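Side-chain contacts in lipoprotein (Colwellia psychrerythraea, PDB 3O0Y), which is of unknown function but belongs to the DUF885 family of the peptidase MA clan, and may therefore be related to metallopeptidases: residues D128-L133 / P550-G555; D290-K293 / D297-L300; G431-T436 / E488-G493. All blocks are in the same frame, centred on the assembly; numbering follows the deposited sequence.

Interaction 1: residues D128-L133 / P550-G555; sequences DTWMGL and PGQALG
The indole of Trp130 takes the side chain of Gln552 at its benzo edge. Gln552 NE2 lies near the ring plane, 3.7 Å from Trp130 CZ2. The ring and the amide plane are 50° apart, so the two are not stacked. Met131 CG sits over one face of the indole, and Trp549 meets the ring edge-to-face. Gln552 CG lies above the rim on the Met131 CG side, 3.8 Å from Trp130 CZ2, and Gln552 CB lies 4.0 Å from Met131 SD. The glutamine chain leaves with CG anti to its N and bends at chi2 (-77°), which brings the amide to the indole edge. Its polar atoms bond outside this contact: OE1 with Arg545 NH1, NE2 with Tyr556 OH. With an alanine at Gln552, Arg545 and Tyr556 would probably lose an amide partner and a gap would open beside Trp130 and Met131. Asp128 fixes the loop that presents both residues. Its OD2 accepts from Trp130 N at 2.9 Å and from Met131 N at 3.0 Å, from opposite faces of the carboxylate. Backbone bonds join Asp128 and Gly132 in both directions. This is an Asx turn inside a tight loop, packed against the chain leading into helix 555-574.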
loop_
_atom_site.group_PDB
_atom_site.type_symbol
_atom_site.label_atom_id
_atom_site.label_comp_id
_atom_site.label_asym_id
_atom_site.label_seq_id
_atom_site.Cartn_x
_atom_site.Cartn_y
_atom_site.Cartn_z
ATOM N N ASP A 128 9.376 1.619 -7.046
ATOM C CA ASP A 128 8.085 2.123 -6.638
ATOM C C ASP A 128 8.274 2.962 -5.327
ATOM O O ASP A 128 8.933 2.506 -4.364
ATOM C CB ASP A 128 7.127 0.897 -6.461
ATOM C CG ASP A 128 5.697 1.302 -6.268
ATOM O OD1 ASP A 128 4.949 1.240 -7.277
ATOM O OD2 ASP A 128 5.344 1.733 -5.135
ATOM N N THR A 129 7.675 4.161 -5.258
ATOM C CA THR A 129 7.839 4.981 -4.080
ATOM C C THR A 129 7.169 4.412 -2.861
ATOM O O THR A 129 7.483 4.876 -1.752
ATOM C CB THR A 129 7.358 6.429 -4.257
ATOM O OG1 THR A 129 5.973 6.422 -4.625
ATOM C CG2 THR A 129 8.236 7.165 -5.419
ATOM N N TRP A 130 6.310 3.402 -3.023
ATOM C CA TRP A 130 5.764 2.641 -1.880
ATOM C C TRP A 130 6.510 1.335 -1.645
ATOM O O TRP A 130 7.004 1.099 -0.546
ATOM C CB TRP A 130 4.244 2.424 -2.074
ATOM C CG TRP A 130 3.676 1.280 -1.337
ATOM C CD1 TRP A 130 3.531 1.208 0.044
ATOM C CD2 TRP A 130 3.145 0.068 -1.864
ATOM N NE1 TRP A 130 2.976 0.006 0.389
ATOM C CE2 TRP A 130 2.751 -0.725 -0.765
ATOM C CE3 TRP A 130 2.990 -0.451 -3.167
ATOM C CZ2 TRP A 130 2.191 -1.989 -0.930
ATOM C CZ3 TRP A 130 2.448 -1.721 -3.321
ATOM C CH2 TRP A 130 2.007 -2.435 -2.219
ATOM N N MET A 131 6.616 0.500 -2.686
ATOM C CA MET A 131 7.081 -0.879 -2.542
ATOM C C MET A 131 8.551 -1.073 -2.764
ATOM O O MET A 131 9.047 -2.177 -2.543
ATOM C CB MET A 131 6.281 -1.827 -3.491
ATOM C CG MET A 131 5.808 -3.136 -2.870
ATOM S SD MET A 131 4.894 -4.383 -3.806
ATOM C CE MET A 131 6.320 -5.077 -4.655
ATOM N N GLY A 132 9.270 -0.000 -3.096
ATOM C CA GLY A 132 10.678 -0.127 -3.466
ATOM C C GLY A 132 10.815 -0.912 -4.756
ATOM O O GLY A 132 9.998 -0.761 -5.677
ATOM N N LEU A 133 11.812 -1.804 -4.814
ATOM C CA LEU A 133 12.017 -2.564 -6.035
ATOM C C LEU A 133 10.793 -3.434 -6.310
ATOM O O LEU A 133 10.416 -4.267 -5.473
ATOM C CB LEU A 133 13.250 -3.433 -5.953
ATOM C CG LEU A 133 13.615 -4.352 -7.146
ATOM C CD1 LEU A 133 13.793 -3.581 -8.458
ATOM C CD2 LEU A 133 14.857 -5.227 -6.779
ATOM N N PRO A 550 5.811 -10.217 -4.862
ATOM C CA PRO A 550 6.447 -11.116 -3.929
ATOM C C PRO A 550 6.975 -10.483 -2.658
ATOM O O PRO A 550 7.697 -9.494 -2.676
ATOM C CB PRO A 550 7.603 -11.740 -4.737
ATOM C CG PRO A 550 7.479 -11.224 -6.060
ATOM C CD PRO A 550 6.558 -10.060 -6.086
ATOM N N GLY A 551 6.564 -11.083 -1.538
ATOM C CA GLY A 551 6.956 -10.698 -0.196
ATOM C C GLY A 551 6.091 -9.683 0.500
ATOM O O GLY A 551 6.152 -9.571 1.753
ATOM N N GLN A 552 5.351 -8.894 -0.255
ATOM C CA GLN A 552 4.566 -7.772 0.278
ATOM C C GLN A 552 3.537 -8.315 1.272
ATOM O O GLN A 552 3.324 -7.658 2.315
ATOM C CB GLN A 552 3.931 -6.861 -0.780
ATOM C CG GLN A 552 3.256 -5.588 -0.216
ATOM C CD GLN A 552 1.919 -5.763 0.432
ATOM O OE1 GLN A 552 1.130 -6.630 0.036
ATOM N NE2 GLN A 552 1.568 -4.848 1.401
ATOM N N ALA A 553 2.973 -9.491 1.012
ATOM C CA ALA A 553 1.937 -10.059 1.855
ATOM C C ALA A 553 2.491 -10.528 3.166
ATOM O O ALA A 553 1.720 -10.875 4.073
ATOM C CB ALA A 553 1.255 -11.302 1.151
ATOM N N LEU A 554 3.818 -10.600 3.309
ATOM C CA LEU A 554 4.439 -11.053 4.551
ATOM C C LEU A 554 4.442 -9.983 5.671
ATOM O O LEU A 554 4.497 -10.327 6.851
ATOM C CB LEU A 554 5.864 -11.531 4.272
ATOM C CG LEU A 554 6.022 -12.573 3.202
ATOM C CD1 LEU A 554 7.565 -12.858 3.062
ATOM C CD2 LEU A 554 5.239 -13.877 3.444
ATOM N N GLY A 555 4.325 -8.692 5.322
ATOM C CA GLY A 555 4.494 -7.624 6.283
ATOM C C GLY A 555 3.494 -7.602 7.373
ATOM O O GLY A 555 3.782 -7.210 8.547
#

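Interaction 2: residues D290-K293 / D297-L300; sequences DAIK and DSEL
Ile292 O accepts a hydrogen bond from Ser298 N at 3.3 Å. The N-H points fairly straight at the oxygen (156°), but it arrives from above the carbonyl plane. Asp297 N is even nearer to Ile292 O, yet its angle is poor and it makes no bond there. Asp297 is the first residue to leave helix 284-296, and its positive phi turns the chain back along the last turns. That turn also makes two CA-H...O contacts. Asp297 CA lies 3.1 Å from Lys293 O, and Lys293 CA lies 3.4 Å from Ser298 O. Ser298 OG, anti to the backbone N (chi1 -179°), accepts from Leu300 N at 3.0 Å and closes an ST turn. Ile292 supplies the apolar part: its CG2 rests 4.0 Å from Ser298 CB, and Ile305 of helix 302-326 also packs on this isoleucine. On the outer side Lys293 and Glu299 run side by side and point the same way. Lys293 NZ meets Glu299 OE2 at 3.5 Å, a long salt bridge between two exposed residues. The carboxylate of Asp297 is used differently, with OD2 accepting from Met595 N. Its OD1 is 4.8 Å from Lys293 NZ, close enough for a weak electrostatic attraction at most. The chemistry implies a helix end held mainly by backbone groups. The exposed ion pair probably adds little by comparison, while Asp297 ties the turn to the start of helix 595-608.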
loop_
_atom_site.group_PDB
_atom_site.type_symbol
_atom_site.label_atom_id
_atom_site.label_comp_id
_atom_site.label_asym_id
_atom_site.label_seq_id
_atom_site.Cartn_x
_atom_site.Cartn_y
_atom_site.Cartn_z
ATOM N N ASP A 290 15.677 -11.124 -0.687
ATOM C CA ASP A 290 15.682 -9.657 -0.591
ATOM C C ASP A 290 14.310 -9.044 -0.342
ATOM O O ASP A 290 14.178 -8.168 0.509
ATOM C CB ASP A 290 16.325 -9.020 -1.846
ATOM C CG ASP A 290 16.361 -7.476 -1.748
ATOM O OD1 ASP A 290 17.131 -6.927 -0.887
ATOM O OD2 ASP A 290 15.496 -6.849 -2.407
ATOM N N ALA A 291 13.292 -9.584 -1.005
ATOM C CA ALA A 291 11.923 -9.142 -0.757
ATOM C C ALA A 291 11.502 -9.407 0.665
ATOM O O ALA A 291 10.839 -8.553 1.299
ATOM C CB ALA A 291 10.968 -9.724 -1.737
ATOM N N ILE A 292 11.887 -10.536 1.209
ATOM C CA ILE A 292 11.583 -10.835 2.609
ATOM C C ILE A 292 12.231 -9.829 3.533
ATOM O O ILE A 292 11.597 -9.370 4.502
ATOM C CB ILE A 292 12.048 -12.313 2.960
ATOM C CG1 ILE A 292 11.202 -13.302 2.226
ATOM C CG2 ILE A 292 11.997 -12.617 4.493
ATOM C CD1 ILE A 292 11.674 -14.785 2.395
ATOM N N LYS A 293 13.496 -9.489 3.241
ATOM C CA LYS A 293 14.162 -8.427 4.042
ATOM C C LYS A 293 13.453 -7.049 3.907
ATOM O O LYS A 293 13.155 -6.373 4.926
ATOM C CB LYS A 293 15.622 -8.329 3.647
ATOM C CG LYS A 293 16.256 -7.223 4.529
ATOM C CD LYS A 293 17.731 -7.243 4.800
ATOM C CE LYS A 293 18.014 -6.256 6.002
ATOM N NZ LYS A 293 17.359 -6.582 7.362
ATOM N N ASP A 297 10.569 -7.333 6.513
ATOM C CA ASP A 297 11.538 -6.920 7.528
ATOM C C ASP A 297 12.015 -8.107 8.378
ATOM O O ASP A 297 11.981 -8.098 9.619
ATOM C CB ASP A 297 10.896 -5.808 8.394
ATOM C CG ASP A 297 11.905 -4.942 9.122
ATOM O OD1 ASP A 297 13.130 -5.208 9.069
ATOM O OD2 ASP A 297 11.423 -4.044 9.859
ATOM N N SER A 298 12.423 -9.170 7.683
ATOM C CA SER A 298 12.832 -10.361 8.307
ATOM C C SER A 298 14.080 -10.959 7.607
ATOM O O SER A 298 14.264 -10.820 6.385
ATOM C CB SER A 298 11.686 -11.377 8.313
ATOM O OG SER A 298 12.033 -12.643 8.983
ATOM N N GLU A 299 14.851 -11.690 8.384
ATOM C CA GLU A 299 15.950 -12.509 7.814
ATOM C C GLU A 299 15.656 -14.005 7.953
ATOM O O GLU A 299 16.496 -14.855 7.649
ATOM C CB GLU A 299 17.242 -12.125 8.519
ATOM C CG GLU A 299 17.629 -10.679 8.186
ATOM C CD GLU A 299 19.067 -10.330 8.397
ATOM O OE1 GLU A 299 19.742 -10.978 9.226
ATOM O OE2 GLU A 299 19.489 -9.358 7.744
ATOM N N LEU A 300 14.449 -14.349 8.367
ATOM C CA LEU A 300 14.052 -15.739 8.406
ATOM C C LEU A 300 14.000 -16.289 6.973
ATOM O O LEU A 300 13.789 -15.572 5.964
ATOM C CB LEU A 300 12.704 -15.869 9.118
ATOM C CG LEU A 300 12.625 -15.479 10.615
ATOM C CD1 LEU A 300 11.188 -15.549 11.156
ATOM C CD2 LEU A 300 13.610 -16.293 11.503
#

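Interaction 3: residues G431-T436 / E488-G493; sequences GLKTLT and ENDPFG
Lys433 and Asp490 form a salt bridge, their side chains coming from opposite directions. Lys433 NZ donates to Asp490 OD2 at 2.7 Å, meeting it on the anti side and 22° out of the carboxylate plane. The lysine chain is extended beyond CG, which lets it span the space between the segments. NZ also donates to Met486 O, so the ammonium is gripped by a charge and a backbone carbonyl.

The second kind of interaction is helix capping. Asp490 is the N-cap of helix 491-515, and its OD1 accepts from Gly493 N at 3.0 Å. One carboxylate thus serves both the lysine and the helix start. A CB on Gly493 would clash with Asp490 OD2. A glycerol, probably from the crystallisation liquor, also hydrogen-bonds to OD1.

Water makes the third kind. One molecule accepts from Thr434 N at 3.0 Å and donates to Gly493 O at 3.0 Å, joining the first turns of the two helices.

Behind Lys433, the opening turn of helix 432-439 packs through Leu432 and Thr436 on Ile363 of helix 353-373. Leu432 and Leu435 touch Tyr417 of strand 416-419, and Thr434 reaches Arg497 and Ala500, further along helix 491-515.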
loop_
_atom_site.group_PDB
_atom_site.type_symbol
_atom_site.label_atom_id
_atom_site.label_comp_id
_atom_site.label_asym_id
_atom_site.label_seq_id
_atom_site.Cartn_x
_atom_site.Cartn_y
_atom_site.Cartn_z
ATOM N N GLY A 431 -17.872 -8.048 9.071
ATOM C CA GLY A 431 -16.503 -7.720 8.688
ATOM C C GLY A 431 -16.142 -6.247 8.629
ATOM O O GLY A 431 -14.967 -5.879 8.446
ATOM N N LEU A 432 -17.140 -5.389 8.800
ATOM C CA LEU A 432 -16.923 -3.971 8.605
ATOM C C LEU A 432 -16.194 -3.252 9.731
ATOM O O LEU A 432 -15.470 -2.299 9.451
ATOM C CB LEU A 432 -18.243 -3.313 8.277
ATOM C CG LEU A 432 -18.248 -1.855 7.851
ATOM C CD1 LEU A 432 -17.408 -1.654 6.577
ATOM C CD2 LEU A 432 -19.771 -1.362 7.576
ATOM N N LYS A 433 -16.429 -3.620 10.987
ATOM C CA LYS A 433 -15.710 -2.972 12.077
ATOM C C LYS A 433 -14.218 -3.189 11.895
ATOM O O LYS A 433 -13.432 -2.215 11.874
ATOM C CB LYS A 433 -16.158 -3.509 13.453
ATOM C CG LYS A 433 -17.371 -2.869 14.022
ATOM C CD LYS A 433 -17.624 -3.470 15.461
ATOM C CE LYS A 433 -18.809 -2.925 16.134
ATOM N NZ LYS A 433 -19.147 -3.626 17.407
ATOM N N THR A 434 -13.781 -4.447 11.665
ATOM C CA THR A 434 -12.343 -4.682 11.636
ATOM C C THR A 434 -11.686 -3.937 10.482
ATOM O O THR A 434 -10.581 -3.385 10.608
ATOM C CB THR A 434 -11.982 -6.170 11.703
ATOM O OG1 THR A 434 -10.642 -6.265 12.246
ATOM C CG2 THR A 434 -12.151 -6.877 10.330
ATOM N N LEU A 435 -12.384 -3.894 9.342
ATOM C CA LEU A 435 -11.865 -3.164 8.159
ATOM C C LEU A 435 -11.726 -1.694 8.502
ATOM O O LEU A 435 -10.740 -1.035 8.142
ATOM C CB LEU A 435 -12.754 -3.369 6.982
ATOM C CG LEU A 435 -12.329 -2.656 5.705
ATOM C CD1 LEU A 435 -10.951 -3.284 5.261
ATOM C CD2 LEU A 435 -13.410 -2.811 4.634
ATOM N N THR A 436 -12.717 -1.181 9.221
ATOM C CA THR A 436 -12.764 0.224 9.540
ATOM C C THR A 436 -11.668 0.623 10.558
ATOM O O THR A 436 -11.035 1.725 10.457
ATOM C CB THR A 436 -14.156 0.613 10.014
ATOM O OG1 THR A 436 -15.115 0.385 8.961
ATOM C CG2 THR A 436 -14.201 2.026 10.556
ATOM N N GLU A 488 -17.697 -5.631 22.383
ATOM C CA GLU A 488 -18.643 -5.913 23.454
ATOM C C GLU A 488 -20.021 -6.240 22.841
ATOM O O GLU A 488 -20.548 -5.491 22.020
ATOM C CB GLU A 488 -18.690 -4.704 24.415
ATOM C CG GLU A 488 -19.733 -4.898 25.516
ATOM C CD GLU A 488 -20.029 -3.601 26.371
ATOM O OE1 GLU A 488 -20.676 -3.765 27.436
ATOM O OE2 GLU A 488 -19.662 -2.445 25.977
ATOM N N ASN A 489 -20.626 -7.353 23.260
ATOM C CA ASN A 489 -21.966 -7.697 22.785
ATOM C C ASN A 489 -21.941 -7.876 21.254
ATOM O O ASN A 489 -22.934 -7.620 20.588
ATOM C CB ASN A 489 -23.025 -6.712 23.253
ATOM C CG ASN A 489 -23.062 -6.616 24.797
ATOM O OD1 ASN A 489 -22.710 -7.569 25.472
ATOM N ND2 ASN A 489 -23.359 -5.429 25.330
ATOM N N ASP A 490 -20.800 -8.307 20.714
ATOM C CA ASP A 490 -20.658 -8.427 19.266
ATOM C C ASP A 490 -19.808 -9.605 18.824
ATOM O O ASP A 490 -18.735 -9.440 18.227
ATOM C CB ASP A 490 -20.193 -7.113 18.635
ATOM C CG ASP A 490 -20.227 -7.107 17.093
ATOM O OD1 ASP A 490 -20.840 -7.986 16.440
ATOM O OD2 ASP A 490 -19.630 -6.163 16.514
ATOM N N PRO A 491 -20.284 -10.827 19.119
ATOM C CA PRO A 491 -19.483 -12.014 18.793
ATOM C C PRO A 491 -19.254 -12.233 17.315
ATOM O O PRO A 491 -18.160 -12.693 16.919
ATOM C CB PRO A 491 -20.320 -13.188 19.367
ATOM C CG PRO A 491 -21.709 -12.631 19.530
ATOM C CD PRO A 491 -21.507 -11.178 19.878
ATOM N N PHE A 492 -20.195 -11.851 16.486
ATOM C CA PHE A 492 -19.978 -12.031 15.038
ATOM C C PHE A 492 -18.997 -11.034 14.473
ATOM O O PHE A 492 -18.172 -11.408 13.634
ATOM C CB PHE A 492 -21.289 -12.099 14.284
ATOM C CG PHE A 492 -22.142 -13.282 14.696
ATOM C CD1 PHE A 492 -21.845 -14.526 14.287
ATOM C CD2 PHE A 492 -23.205 -13.116 15.557
ATOM C CE1 PHE A 492 -22.618 -15.628 14.645
ATOM C CE2 PHE A 492 -23.975 -14.215 15.961
ATOM C CZ PHE A 492 -23.664 -15.475 15.514
ATOM N N GLY A 493 -19.026 -9.780 14.945
ATOM C CA GLY A 493 -17.962 -8.835 14.560
ATOM C C GLY A 493 -16.596 -9.300 14.989
ATOM O O GLY A 493 -15.608 -9.117 14.298
HETATM O O HOH W 1 -20.098 -3.555 20.346
HETATM O O HOH W 2 -15.405 -6.882 12.282
#

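In the fold
Interactions 1 and 2 are neighbours, with centres about 11 Å apart. They touch through Pro550 O and Ala291 CB at 3.4 Å, and through Leu554 CD1 and Ile292 CG1 at 3.8 Å. Interaction 3 stands apart, its centre about 29 Å from that of interaction 1 and 32 Å from that of interaction 2. Helix 491-515 links the regions: it starts at interaction 3, and its Leu508, Asp511 and His515 pack on 550-555. A bound sulfate about 5 Å from the Gln552 side chain, probably from the crystallisation liquor, may mark a pocket beside interaction 1. No active site is established here, and the peptidase relationship rests on the clan alone.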